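Local coordinates for protein dihydrofolate reductase (Coxiella burnetii, PDB 3TQ9) that probably catalyses the NADPH-dependent reduction of 7,8-dihydrofolate to 5,6,7,8-tetrahydrofolate, a key step of folate metabolism, at residues G97-F102 with G123-P128; L5-D10 with M112-I117; P40-R45 with P91-I96. One frame throughout, in Å; residues are numbered along the deposited sequence.

Contact 1: G97-F102 with G123-P128. With NDP (NADPH dihydro-nicotinamide-adenine-dinucleotide phosphate), chain B.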
loop_
_atom_site.group_PDB
_atom_site.type_symbol
_atom_site.label_atom_id
_atom_site.label_comp_id
_atom_site.label_asym_id
_atom_site.label_seq_id
_atom_site.Cartn_x
_atom_site.Cartn_y
_atom_site.Cartn_z
ATOM N N GLY A 97 -2.480 0.109 -0.642
ATOM C CA GLY A 97 -3.419 1.119 -0.137
ATOM C C GLY A 97 -4.756 1.075 -0.846
ATOM O O GLY A 97 -4.978 0.192 -1.667
ATOM N N GLY A 98 -5.654 2.022 -0.574
ATOM C CA GLY A 98 -5.396 3.208 0.241
ATOM C C GLY A 98 -5.833 3.051 1.680
ATOM O O GLY A 98 -5.667 1.988 2.260
ATOM N N ALA A 99 -6.402 4.111 2.248
ATOM C CA ALA A 99 -6.724 4.167 3.676
ATOM C C ALA A 99 -7.641 3.040 4.118
ATOM O O ALA A 99 -7.412 2.440 5.167
ATOM C CB ALA A 99 -7.345 5.519 4.039
ATOM N N ARG A 100 -8.673 2.750 3.325
ATOM C CA ARG A 100 -9.631 1.693 3.680
ATOM C C ARG A 100 -8.992 0.305 3.566
ATOM O O ARG A 100 -9.231 -0.569 4.396
ATOM C CB ARG A 100 -10.914 1.766 2.827
ATOM C CG ARG A 100 -11.929 0.651 3.168
ATOM C CD ARG A 100 -13.240 0.706 2.361
ATOM N NE ARG A 100 -14.053 -0.501 2.575
ATOM C CZ ARG A 100 -15.199 -0.792 1.948
ATOM N NH1 ARG A 100 -15.709 0.030 1.029
ATOM N NH2 ARG A 100 -15.851 -1.920 2.247
ATOM N N ILE A 101 -8.190 0.093 2.531
ATOM C CA ILE A 101 -7.551 -1.208 2.349
ATOM C C ILE A 101 -6.495 -1.431 3.430
ATOM O O ILE A 101 -6.453 -2.493 4.033
ATOM C CB ILE A 101 -6.978 -1.368 0.931
ATOM C CG1 ILE A 101 -8.123 -1.586 -0.060
ATOM C CG2 ILE A 101 -6.002 -2.532 0.848
ATOM C CD1 ILE A 101 -8.844 -2.877 0.127
ATOM N N PHE A 102 -5.668 -0.426 3.690
ATOM C CA PHE A 102 -4.673 -0.522 4.744
ATOM C C PHE A 102 -5.287 -0.936 6.077
ATOM O O PHE A 102 -4.751 -1.801 6.765
ATOM C CB PHE A 102 -3.947 0.811 4.926
ATOM C CG PHE A 102 -2.915 1.116 3.872
ATOM C CD1 PHE A 102 -2.079 0.129 3.360
ATOM C CD2 PHE A 102 -2.735 2.418 3.435
ATOM C CE1 PHE A 102 -1.115 0.437 2.417
ATOM C CE2 PHE A 102 -1.769 2.725 2.490
ATOM C CZ PHE A 102 -0.959 1.732 1.981
ATOM N N GLY A 123 -4.435 17.379 4.309
ATOM C CA GLY A 123 -5.087 16.246 3.647
ATOM C C GLY A 123 -6.281 15.671 4.393
ATOM O O GLY A 123 -6.648 16.151 5.461
ATOM N N ASP A 124 -6.875 14.621 3.832
ATOM C CA ASP A 124 -8.113 14.060 4.379
ATOM C C ASP A 124 -8.150 12.530 4.566
ATOM O O ASP A 124 -9.128 12.013 5.107
ATOM C CB ASP A 124 -9.304 14.514 3.524
ATOM C CG ASP A 124 -9.156 14.140 2.055
ATOM O OD1 ASP A 124 -8.373 13.225 1.723
ATOM O OD2 ASP A 124 -9.837 14.772 1.226
ATOM N N VAL A 125 -7.120 11.807 4.123
ATOM C CA VAL A 125 -7.031 10.364 4.391
ATOM C C VAL A 125 -5.707 10.041 5.093
ATOM O O VAL A 125 -4.698 10.721 4.873
ATOM C CB VAL A 125 -7.219 9.495 3.111
ATOM C CG1 VAL A 125 -8.142 10.191 2.115
ATOM C CG2 VAL A 125 -5.893 9.176 2.468
ATOM N N TYR A 126 -5.732 9.011 5.942
ATOM C CA TYR A 126 -4.614 8.690 6.837
ATOM C C TYR A 126 -4.311 7.200 6.847
ATOM O O TYR A 126 -5.184 6.374 6.561
ATOM C CB TYR A 126 -4.930 9.142 8.268
ATOM C CG TYR A 126 -4.927 10.643 8.457
ATOM C CD1 TYR A 126 -3.780 11.308 8.881
ATOM C CD2 TYR A 126 -6.066 11.400 8.206
ATOM C CE1 TYR A 126 -3.764 12.690 9.053
ATOM C CE2 TYR A 126 -6.062 12.784 8.373
ATOM C CZ TYR A 126 -4.909 13.420 8.796
ATOM O OH TYR A 126 -4.901 14.790 8.962
ATOM N N PHE A 127 -3.062 6.870 7.174
ATOM C CA PHE A 127 -2.655 5.484 7.390
ATOM C C PHE A 127 -3.006 5.147 8.831
ATOM O O PHE A 127 -2.702 5.924 9.736
ATOM C CB PHE A 127 -1.152 5.325 7.151
ATOM C CG PHE A 127 -0.652 3.917 7.278
ATOM C CD1 PHE A 127 -0.380 3.161 6.157
ATOM C CD2 PHE A 127 -0.436 3.351 8.521
ATOM C CE1 PHE A 127 0.094 1.871 6.274
ATOM C CE2 PHE A 127 0.034 2.057 8.646
ATOM C CZ PHE A 127 0.302 1.319 7.526
ATOM N N PRO A 128 -3.638 3.989 9.056
ATOM C CA PRO A 128 -4.164 3.618 10.372
ATOM C C PRO A 128 -3.092 3.498 11.453
ATOM O O PRO A 128 -1.962 3.117 11.149
ATOM C CB PRO A 128 -4.762 2.239 10.107
ATOM C CG PRO A 128 -3.960 1.713 8.979
ATOM C CD PRO A 128 -3.795 2.883 8.095
HETATM P PA NDP B . -8.936 3.148 -1.186
HETATM O O1A NDP B . -8.826 2.332 0.067
HETATM O O2A NDP B . -7.740 3.264 -2.082
HETATM O O5B NDP B . -10.119 2.521 -2.038
HETATM C C5B NDP B . -11.432 2.519 -1.484
HETATM C C4B NDP B . -12.336 1.654 -2.346
HETATM O O4B NDP B . -11.835 0.316 -2.351
HETATM C C3B NDP B . -13.769 1.520 -1.852
HETATM O O3B NDP B . -14.616 2.589 -2.257
HETATM C C2B NDP B . -14.183 0.237 -2.511
HETATM O O2B NDP B . -14.377 0.460 -3.903
HETATM C C1B NDP B . -12.927 -0.608 -2.373
HETATM N N9A NDP B . -12.859 -1.421 -1.149
HETATM C C8A NDP B . -12.169 -1.130 -0.036
HETATM N N7A NDP B . -12.321 -2.114 0.886
HETATM C C5A NDP B . -13.116 -3.052 0.341
HETATM C C6A NDP B . -13.679 -4.344 0.756
HETATM N N6A NDP B . -13.412 -4.855 1.980
HETATM N N1A NDP B . -14.463 -5.003 -0.123
HETATM C C2A NDP B . -14.735 -4.508 -1.340
HETATM N N3A NDP B . -14.251 -3.344 -1.765
HETATM C C4A NDP B . -13.461 -2.589 -0.990
HETATM O O3 NDP B . -9.521 4.623 -0.908
HETATM P PN NDP B . -8.898 5.788 0.029
HETATM O O1N NDP B . -8.936 5.412 1.490
HETATM O O2N NDP B . -9.605 7.039 -0.403
HETATM O O5D NDP B . -7.376 5.909 -0.416
HETATM C C5D NDP B . -7.032 6.676 -1.563
HETATM C C4D NDP B . -6.208 7.846 -1.077
HETATM O O4D NDP B . -5.014 7.354 -0.467
HETATM C C3D NDP B . -5.779 8.708 -2.245
HETATM O O3D NDP B . -5.566 10.051 -1.798
HETATM C C2D NDP B . -4.471 8.079 -2.651
HETATM O O2D NDP B . -3.699 8.986 -3.449
HETATM C C1D NDP B . -3.894 7.755 -1.271
HETATM N N1N NDP B . -2.902 6.684 -1.222
HETATM C C2N NDP B . -1.741 6.963 -0.627
HETATM C C3N NDP B . -0.744 6.025 -0.513
HETATM C C7N NDP B . 0.539 6.370 0.159
HETATM O O7N NDP B . 1.401 5.525 0.253
HETATM N N7N NDP B . 0.723 7.599 0.625
HETATM C C4N NDP B . -0.996 4.656 -1.070
HETATM C C5N NDP B . -2.281 4.428 -1.707
HETATM C C6N NDP B . -3.191 5.476 -1.740
HETATM P P2B NDP B . -15.768 0.737 -4.645
HETATM O O1X NDP B . -16.015 2.145 -4.191
HETATM O O2X NDP B . -15.469 0.648 -6.122
HETATM O O3X NDP B . -16.714 -0.335 -4.182
#

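Contact 2: L5-D10 with M112-I117. With MTX (methotrexate), chain C.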
loop_
_atom_site.group_PDB
_atom_site.type_symbol
_atom_site.label_atom_id
_atom_site.label_comp_id
_atom_site.label_asym_id
_atom_site.label_seq_id
_atom_site.Cartn_x
_atom_site.Cartn_y
_atom_site.Cartn_z
ATOM N N LEU A 5 2.508 -4.428 3.923
ATOM C CA LEU A 5 1.946 -3.107 3.640
ATOM C C LEU A 5 3.099 -2.183 3.292
ATOM O O LEU A 5 4.078 -2.118 4.030
ATOM C CB LEU A 5 1.193 -2.543 4.849
ATOM C CG LEU A 5 -0.239 -3.004 5.160
ATOM C CD1 LEU A 5 -0.390 -4.480 5.014
ATOM C CD2 LEU A 5 -0.625 -2.581 6.561
ATOM N N ILE A 6 2.987 -1.485 2.163
ATOM C CA ILE A 6 3.936 -0.444 1.782
ATOM C C ILE A 6 3.173 0.882 1.710
ATOM O O ILE A 6 2.150 0.983 1.031
ATOM C CB ILE A 6 4.668 -0.786 0.437
ATOM C CG1 ILE A 6 5.816 0.194 0.169
ATOM C CG2 ILE A 6 3.706 -0.820 -0.751
ATOM C CD1 ILE A 6 6.725 -0.248 -0.952
ATOM N N ALA A 7 3.639 1.886 2.446
ATOM C CA ALA A 7 2.948 3.178 2.483
ATOM C C ALA A 7 3.948 4.310 2.616
ATOM O O ALA A 7 4.993 4.138 3.234
ATOM C CB ALA A 7 1.954 3.215 3.626
ATOM N N ALA A 8 3.639 5.446 1.988
ATOM C CA ALA A 8 4.358 6.692 2.213
ATOM C C ALA A 8 3.430 7.604 3.000
ATOM O O ALA A 8 2.258 7.765 2.642
ATOM C CB ALA A 8 4.754 7.335 0.904
ATOM N N MET A 9 3.950 8.187 4.075
ATOM C CA MET A 9 3.140 8.975 5.002
ATOM C C MET A 9 3.992 10.038 5.669
ATOM O O MET A 9 5.197 9.863 5.788
ATOM C CB MET A 9 2.548 8.056 6.075
ATOM C CG MET A 9 3.577 7.543 7.089
ATOM S SD MET A 9 2.912 6.343 8.230
ATOM C CE MET A 9 2.573 4.997 7.095
ATOM N N ASP A 10 3.371 11.127 6.114
ATOM C CA ASP A 10 4.089 12.168 6.865
ATOM C C ASP A 10 4.058 11.877 8.376
ATOM O O ASP A 10 3.628 10.802 8.792
ATOM C CB ASP A 10 3.546 13.567 6.522
ATOM C CG ASP A 10 2.185 13.853 7.142
ATOM O OD1 ASP A 10 1.684 13.027 7.926
ATOM O OD2 ASP A 10 1.612 14.920 6.840
ATOM N N MET A 112 5.695 -4.417 7.351
ATOM C CA MET A 112 5.407 -3.058 6.872
ATOM C C MET A 112 6.668 -2.406 6.291
ATOM O O MET A 112 7.752 -2.536 6.855
ATOM C CB MET A 112 4.832 -2.185 7.999
ATOM C CG MET A 112 3.420 -2.574 8.418
ATOM S SD MET A 112 2.476 -1.234 9.155
ATOM C CE MET A 112 3.235 -1.143 10.769
ATOM N N ILE A 113 6.521 -1.726 5.157
ATOM C CA ILE A 113 7.595 -0.928 4.575
ATOM C C ILE A 113 7.094 0.497 4.457
ATOM O O ILE A 113 6.321 0.818 3.552
ATOM C CB ILE A 113 8.016 -1.454 3.200
ATOM C CG1 ILE A 113 8.397 -2.929 3.320
ATOM C CG2 ILE A 113 9.174 -0.619 2.640
ATOM C CD1 ILE A 113 9.136 -3.483 2.126
ATOM N N LEU A 114 7.541 1.349 5.377
ATOM C CA LEU A 114 6.967 2.688 5.533
ATOM C C LEU A 114 7.958 3.825 5.242
ATOM O O LEU A 114 9.046 3.870 5.823
ATOM C CB LEU A 114 6.419 2.851 6.955
ATOM C CG LEU A 114 5.432 1.789 7.448
ATOM C CD1 LEU A 114 5.088 2.055 8.912
ATOM C CD2 LEU A 114 4.173 1.747 6.566
ATOM N N THR A 115 7.573 4.734 4.342
ATOM C CA THR A 115 8.302 5.984 4.134
ATOM C C THR A 115 7.625 7.048 4.991
ATOM O O THR A 115 6.477 7.402 4.733
ATOM C CB THR A 115 8.293 6.430 2.648
ATOM O OG1 THR A 115 8.664 5.333 1.804
ATOM C CG2 THR A 115 9.266 7.593 2.415
ATOM N N ILE A 116 8.317 7.533 6.022
ATOM C CA ILE A 116 7.769 8.572 6.901
ATOM C C ILE A 116 8.435 9.903 6.605
ATOM O O ILE A 116 9.619 10.082 6.876
ATOM C CB ILE A 116 7.943 8.239 8.390
ATOM C CG1 ILE A 116 7.345 6.865 8.694
ATOM C CG2 ILE A 116 7.265 9.302 9.246
ATOM C CD1 ILE A 116 7.828 6.265 9.985
ATOM N N ILE A 117 7.656 10.830 6.052
ATOM C CA ILE A 117 8.147 12.132 5.598
ATOM C C ILE A 117 8.117 13.158 6.740
ATOM O O ILE A 117 7.086 13.344 7.383
ATOM C CB ILE A 117 7.276 12.648 4.429
ATOM C CG1 ILE A 117 7.324 11.667 3.251
ATOM C CG2 ILE A 117 7.727 14.027 3.995
ATOM C CD1 ILE A 117 6.124 11.751 2.334
HETATM N N1 MTX C . 4.831 5.376 -1.900
HETATM C C2 MTX C . 5.108 4.308 -1.065
HETATM N NA2 MTX C . 6.246 4.271 -0.392
HETATM N N3 MTX C . 4.203 3.274 -0.917
HETATM C C4 MTX C . 3.009 3.281 -1.603
HETATM N NA4 MTX C . 2.147 2.278 -1.452
HETATM C C4A MTX C . 2.718 4.347 -2.447
HETATM N N5 MTX C . 1.523 4.362 -3.139
HETATM C C6 MTX C . 1.232 5.406 -3.978
HETATM C C7 MTX C . 2.137 6.463 -4.135
HETATM N N8 MTX C . 3.343 6.454 -3.447
HETATM C C8A MTX C . 3.636 5.399 -2.598
HETATM C C9 MTX C . -0.082 5.360 -4.709
HETATM N N10 MTX C . -0.034 6.163 -5.919
HETATM C CM MTX C . -0.941 7.327 -5.974
HETATM C C11 MTX C . 2.914 5.630 -8.903
HETATM C C12 MTX C . 2.149 6.782 -8.871
HETATM C C13 MTX C . 1.184 6.956 -7.885
HETATM C C14 MTX C . 0.970 5.966 -6.924
HETATM C C15 MTX C . 1.745 4.806 -6.971
HETATM C C16 MTX C . 2.712 4.639 -7.957
HETATM C C MTX C . 3.949 5.473 -9.978
HETATM O O MTX C . 3.827 6.251 -11.150
HETATM N N MTX C . 4.949 4.610 -9.821
HETATM C CA MTX C . 5.565 3.984 -10.975
HETATM C CT MTX C . 6.066 2.623 -10.649
HETATM O O1 MTX C . 6.099 2.242 -9.465
HETATM O O2 MTX C . 6.441 1.862 -11.570
HETATM C CB MTX C . 6.711 4.815 -11.546
HETATM C CG MTX C . 7.415 5.676 -10.510
HETATM C CD MTX C . 8.507 6.441 -11.216
HETATM O OE1 MTX C . 9.692 6.024 -11.164
HETATM O OE2 MTX C . 8.231 7.490 -11.861
#

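Contact 3: P40-R45 with P91-I96. With NDP (NADPH dihydro-nicotinamide-adenine-dinucleotide phosphate), chain B.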
loop_
_atom_site.group_PDB
_atom_site.type_symbol
_atom_site.label_atom_id
_atom_site.label_comp_id
_atom_site.label_asym_id
_atom_site.label_seq_id
_atom_site.Cartn_x
_atom_site.Cartn_y
_atom_site.Cartn_z
ATOM N N PRO A 40 2.570 -9.479 -6.853
ATOM C CA PRO A 40 1.172 -9.061 -6.769
ATOM C C PRO A 40 1.015 -7.845 -5.867
ATOM O O PRO A 40 1.426 -7.902 -4.700
ATOM C CB PRO A 40 0.471 -10.284 -6.154
ATOM C CG PRO A 40 1.355 -11.423 -6.427
ATOM C CD PRO A 40 2.747 -10.875 -6.416
ATOM N N ILE A 41 0.469 -6.755 -6.416
ATOM C CA ILE A 41 0.113 -5.578 -5.621
ATOM C C ILE A 41 -1.420 -5.476 -5.508
ATOM O O ILE A 41 -2.148 -5.589 -6.506
ATOM C CB ILE A 41 0.755 -4.243 -6.144
ATOM C CG1 ILE A 41 0.323 -3.909 -7.567
ATOM C CG2 ILE A 41 2.263 -4.320 -6.102
ATOM C CD1 ILE A 41 0.793 -2.532 -8.023
ATOM N N VAL A 42 -1.894 -5.302 -4.272
ATOM C CA VAL A 42 -3.314 -5.208 -3.965
ATOM C C VAL A 42 -3.626 -3.758 -3.600
ATOM O O VAL A 42 -2.985 -3.173 -2.723
ATOM C CB VAL A 42 -3.692 -6.158 -2.809
ATOM C CG1 VAL A 42 -5.161 -6.007 -2.433
ATOM C CG2 VAL A 42 -3.403 -7.596 -3.180
ATOM N N MET A 43 -4.612 -3.186 -4.282
ATOM C CA MET A 43 -5.007 -1.802 -4.072
ATOM C C MET A 43 -6.522 -1.671 -4.060
ATOM O O MET A 43 -7.231 -2.525 -4.593
ATOM C CB MET A 43 -4.416 -0.921 -5.178
ATOM C CG MET A 43 -5.082 -1.076 -6.560
ATOM S SD MET A 43 -4.135 -0.323 -7.905
ATOM C CE MET A 43 -2.819 -1.502 -8.081
ATOM N N GLY A 44 -7.022 -0.604 -3.450
ATOM C CA GLY A 44 -8.437 -0.270 -3.534
ATOM C C GLY A 44 -8.754 0.407 -4.855
ATOM O O GLY A 44 -7.860 0.862 -5.556
ATOM N N ARG A 45 -10.036 0.488 -5.193
ATOM C CA ARG A 45 -10.457 1.082 -6.459
ATOM C C ARG A 45 -10.138 2.578 -6.513
ATOM O O ARG A 45 -9.743 3.091 -7.563
ATOM C CB ARG A 45 -11.941 0.831 -6.707
ATOM C CG ARG A 45 -12.423 1.186 -8.107
ATOM C CD ARG A 45 -12.839 2.638 -8.219
ATOM N NE ARG A 45 -14.001 2.930 -7.389
ATOM C CZ ARG A 45 -14.352 4.142 -6.959
ATOM N NH1 ARG A 45 -13.626 5.220 -7.250
ATOM N NH2 ARG A 45 -15.444 4.271 -6.219
ATOM N N PRO A 91 4.390 -16.229 -2.646
ATOM C CA PRO A 91 5.281 -16.108 -1.498
ATOM C C PRO A 91 5.159 -14.761 -0.797
ATOM O O PRO A 91 5.345 -14.692 0.415
ATOM C CB PRO A 91 6.675 -16.285 -2.111
ATOM C CG PRO A 91 6.542 -15.813 -3.498
ATOM C CD PRO A 91 5.123 -16.105 -3.921
ATOM N N GLU A 92 4.864 -13.700 -1.542
ATOM C CA GLU A 92 4.597 -12.406 -0.928
ATOM C C GLU A 92 3.484 -11.676 -1.665
ATOM O O GLU A 92 3.436 -11.688 -2.894
ATOM C CB GLU A 92 5.872 -11.543 -0.879
ATOM C CG GLU A 92 5.668 -10.127 -0.273
ATOM C CD GLU A 92 6.978 -9.449 0.165
ATOM O OE1 GLU A 92 7.860 -9.204 -0.688
ATOM O OE2 GLU A 92 7.124 -9.144 1.370
ATOM N N VAL A 93 2.581 -11.066 -0.899
ATOM C CA VAL A 93 1.542 -10.167 -1.426
ATOM C C VAL A 93 1.770 -8.783 -0.836
ATOM O O VAL A 93 1.990 -8.647 0.369
ATOM C CB VAL A 93 0.133 -10.661 -1.076
ATOM C CG1 VAL A 93 -0.923 -9.670 -1.551
ATOM C CG2 VAL A 93 -0.102 -12.044 -1.685
ATOM N N ILE A 94 1.741 -7.765 -1.697
ATOM C CA ILE A 94 2.041 -6.397 -1.289
ATOM C C ILE A 94 0.807 -5.535 -1.392
ATOM O O ILE A 94 0.244 -5.365 -2.467
ATOM C CB ILE A 94 3.178 -5.783 -2.123
ATOM C CG1 ILE A 94 4.457 -6.598 -1.914
ATOM C CG2 ILE A 94 3.416 -4.340 -1.712
ATOM C CD1 ILE A 94 5.639 -6.079 -2.662
ATOM N N ILE A 95 0.394 -5.000 -0.250
ATOM C CA ILE A 95 -0.779 -4.162 -0.158
ATOM C C ILE A 95 -0.297 -2.731 -0.280
ATOM O O ILE A 95 0.500 -2.278 0.547
ATOM C CB ILE A 95 -1.500 -4.331 1.202
ATOM C CG1 ILE A 95 -1.721 -5.820 1.543
ATOM C CG2 ILE A 95 -2.826 -3.559 1.196
ATOM C CD1 ILE A 95 -2.551 -6.576 0.541
ATOM N N ILE A 96 -0.776 -2.022 -1.304
ATOM C CA ILE A 96 -0.319 -0.657 -1.576
ATOM C C ILE A 96 -1.295 0.452 -1.133
ATOM O O ILE A 96 -0.967 1.603 -1.234
ATOM C CB ILE A 96 0.084 -0.467 -3.075
ATOM C CG1 ILE A 96 -1.123 -0.471 -4.013
ATOM C CG2 ILE A 96 1.089 -1.540 -3.517
ATOM C CD1 ILE A 96 -0.837 0.154 -5.348
HETATM P PA NDP B . -8.936 3.148 -1.186
HETATM O O1A NDP B . -8.826 2.332 0.067
HETATM O O2A NDP B . -7.740 3.264 -2.082
HETATM O O5B NDP B . -10.119 2.521 -2.038
HETATM C C5B NDP B . -11.432 2.519 -1.484
HETATM C C4B NDP B . -12.336 1.654 -2.346
HETATM O O4B NDP B . -11.835 0.316 -2.351
HETATM C C3B NDP B . -13.769 1.520 -1.852
HETATM O O3B NDP B . -14.616 2.589 -2.257
HETATM C C2B NDP B . -14.183 0.237 -2.511
HETATM O O2B NDP B . -14.377 0.460 -3.903
HETATM C C1B NDP B . -12.927 -0.608 -2.373
HETATM N N9A NDP B . -12.859 -1.421 -1.149
HETATM C C8A NDP B . -12.169 -1.130 -0.036
HETATM N N7A NDP B . -12.321 -2.114 0.886
HETATM C C5A NDP B . -13.116 -3.052 0.341
HETATM C C6A NDP B . -13.679 -4.344 0.756
HETATM N N6A NDP B . -13.412 -4.855 1.980
HETATM N N1A NDP B . -14.463 -5.003 -0.123
HETATM C C2A NDP B . -14.735 -4.508 -1.340
HETATM N N3A NDP B . -14.251 -3.344 -1.765
HETATM C C4A NDP B . -13.461 -2.589 -0.990
HETATM O O3 NDP B . -9.521 4.623 -0.908
HETATM P PN NDP B . -8.898 5.788 0.029
HETATM O O1N NDP B . -8.936 5.412 1.490
HETATM O O2N NDP B . -9.605 7.039 -0.403
HETATM O O5D NDP B . -7.376 5.909 -0.416
HETATM C C5D NDP B . -7.032 6.676 -1.563
HETATM C C4D NDP B . -6.208 7.846 -1.077
HETATM O O4D NDP B . -5.014 7.354 -0.467
HETATM C C3D NDP B . -5.779 8.708 -2.245
HETATM O O3D NDP B . -5.566 10.051 -1.798
HETATM C C2D NDP B . -4.471 8.079 -2.651
HETATM O O2D NDP B . -3.699 8.986 -3.449
HETATM C C1D NDP B . -3.894 7.755 -1.271
HETATM N N1N NDP B . -2.902 6.684 -1.222
HETATM C C2N NDP B . -1.741 6.963 -0.627
HETATM C C3N NDP B . -0.744 6.025 -0.513
HETATM C C7N NDP B . 0.539 6.370 0.159
HETATM O O7N NDP B . 1.401 5.525 0.253
HETATM N N7N NDP B . 0.723 7.599 0.625
HETATM C C4N NDP B . -0.996 4.656 -1.070
HETATM C C5N NDP B . -2.281 4.428 -1.707
HETATM C C6N NDP B . -3.191 5.476 -1.740
HETATM P P2B NDP B . -15.768 0.737 -4.645
HETATM O O1X NDP B . -16.015 2.145 -4.191
HETATM O O2X NDP B . -15.469 0.648 -6.122
HETATM O O3X NDP B . -16.714 -0.335 -4.182
#

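Contact 1: G97-F102 with G123-P128
Beside the place where Ala99 meets Val125 and Tyr126, the NADPH phosphate oxygen O1A is approached by two backbone amides. Arg100 N lies 3.3 Å from O1A and Ile101 N lies 3.4 Å from it, and both hydrogen bonds are weak. Arg100 N divides its hydrogen between O1A and O1N of the other phosphate; the O1N bond, at 3.2 Å, is the sounder. Gly98 N makes a weak bond to O2A. The amides belong to the first turn of helix 99-105, whose N-cap is Gly98, and the helix end would favour the negative diphosphate. The peptide between Gly97 and Gly98 is cis, a familiar feature of dihydrofolate reductases, and both glycines lie against the cofactor. Arg100 is extended. Its guanidinium lays one face over the adenine, with C5A against that face, offset toward the rim.

Across the contact there is no hydrogen bond, and the meeting is mostly apolar. Ala99 CB faces the carbonyl Tyr126 O at 3.4 Å and touches Val125 CB at 4.1 Å. Val125 CG2 turns to the nicotinamide ribose instead, 3.6 Å from O4D. Further along, the Phe102 ring takes Phe127 CE1 over the centre of one face, while Gly97 CA sits over the opposite face. CD2 of Phe102 comes 3.7 Å from CD1 of Phe127. The two planes are inclined at 48°. Phe127 has CG anti to its own backbone N (chi1 -177°), and this brings the ring to Phe102. Pro128 CD packs on Phe102 CB at 3.8 Å. Strand 125-126 pairs with strand 14-16, whose Ile15 touches Val125, Phe102 and Phe127.

Contact 2: L5-D10 with M112-I117
Met112 opens the pairing with its CA beside the carbonyl of Leu5, and its CG touches Leu5 CB. The same carbonyl takes the amide of Ile113: Ile113 N to Leu5 O is 2.7 Å, and the donor lies nearly on the line of the C=O bond. Ile113 O in turn receives Ala7 N at 3.1 Å, tilted 23° from the carbonyl plane. Ile113 CB rests on Ile6 CG1, which also approaches N3 of methotrexate.

Leu114 turns to the other face. Its CD2 meets Ala7 CB. Leu114 CD2 also lies 3.7 Å from Met9 CE. Met9 bends back at its last torsion (chi3 66°), and this carries the methyl to the leucine. Thr115 N bonds to Ala7 O, in the carbonyl plane. Thr115 O accepts Met9 N at 2.7 Å. The threonine hydroxyl is hydrogen-bonded to Asp28, which also binds methotrexate. Ile116 lies side by side with Met9, CG1 against CG. Ile117 N closes the run on Met9 O at 2.7 Å, while its CB lies against that same oxygen.

Five backbone hydrogen bonds thus join the two strands, which run parallel at 20° to each other. Ile6, Ala8 and Thr115 share the face toward the drug. Ile6 O accepts NA4 of methotrexate at 2.8 Å, and Ala8 CB lies 3.4 Å from methotrexate N1. Ala8 O holds the cofactor carboxamide nitrogen. This is the centre of the dihydrofolate reductase sheet, where neighbouring parallel strands line the pteridine pocket beside the nicotinamide.

Contact 3: P40-R45 with P91-I96
Ile96 reaches across to strand 40-44 with almost every atom of its side chain. CB is near Val42 O. CG1 lies between the backbone N and the carbonyl carbon (chi1 71°), and this sets it against both Met43 CB, at 3.5 Å, and Val42 O. CG2, anti to the carbonyl carbon, meets Ile41 CB at 3.8 Å. The tip, CD1, runs alongside Met43 and ends 3.8 Å from its CE.

Val42 and Ile95 share the face away from Ile41 and Ile94. Val42 CB meets Ile95 CD1 at 3.6 Å, and Val42 CG2 meets Val93 CG1. Three backbone hydrogen bonds set the parallel register. Ile94 N goes to Pro40 O, Val42 N to Ile94 O at 2.8 Å, and Ile96 N to Val42 O at 2.9 Å.

Beyond the pairing, Gly44 holds the N-cap position of helix 45-51, and Arg45 turns to the adenosine 2'-phosphate of NADPH. Its NE bonds to O2X at 3.0 Å, at the guanidinium edge and nearly straight at 165°. Arg45 NH2 bonds to NADPH O1X at 3.0 Å, more bent, and NH1 makes a salt bridge with Asp49. Strand 40-44 thus leads from an apolar, hydrogen-bonded pairing to a charged cofactor site. An arginine gripping two oxygens of the 2'-phosphate is consistent with a preference for NADPH over NADH.

Overall arrangement
Contacts 2 and 3 are buried in one central sheet, where neighbouring strands 92-97 and 2-10 are joined by a backbone hydrogen bond from Ile6 N to Ile95 O. Both are parallel strand pairs held by backbone hydrogen bonds and aliphatic side chains. Contact 1 is only partly buried. It has no hydrogen bond between its segments and relies on aromatic and small apolar groups. Helix 99-105 follows directly on strand 92-97, and Gly44 N bonds to Gly97 O, linking contacts 1 and 3. Phe102 and Phe127 pack on Ala7 of contact 2. Contact 1 meets chiefly the diphosphate and adenine, contact 3 the 2'-phosphate; contact 2 holds methotrexate and, through Ala8 O, the carboxamide of NADPH.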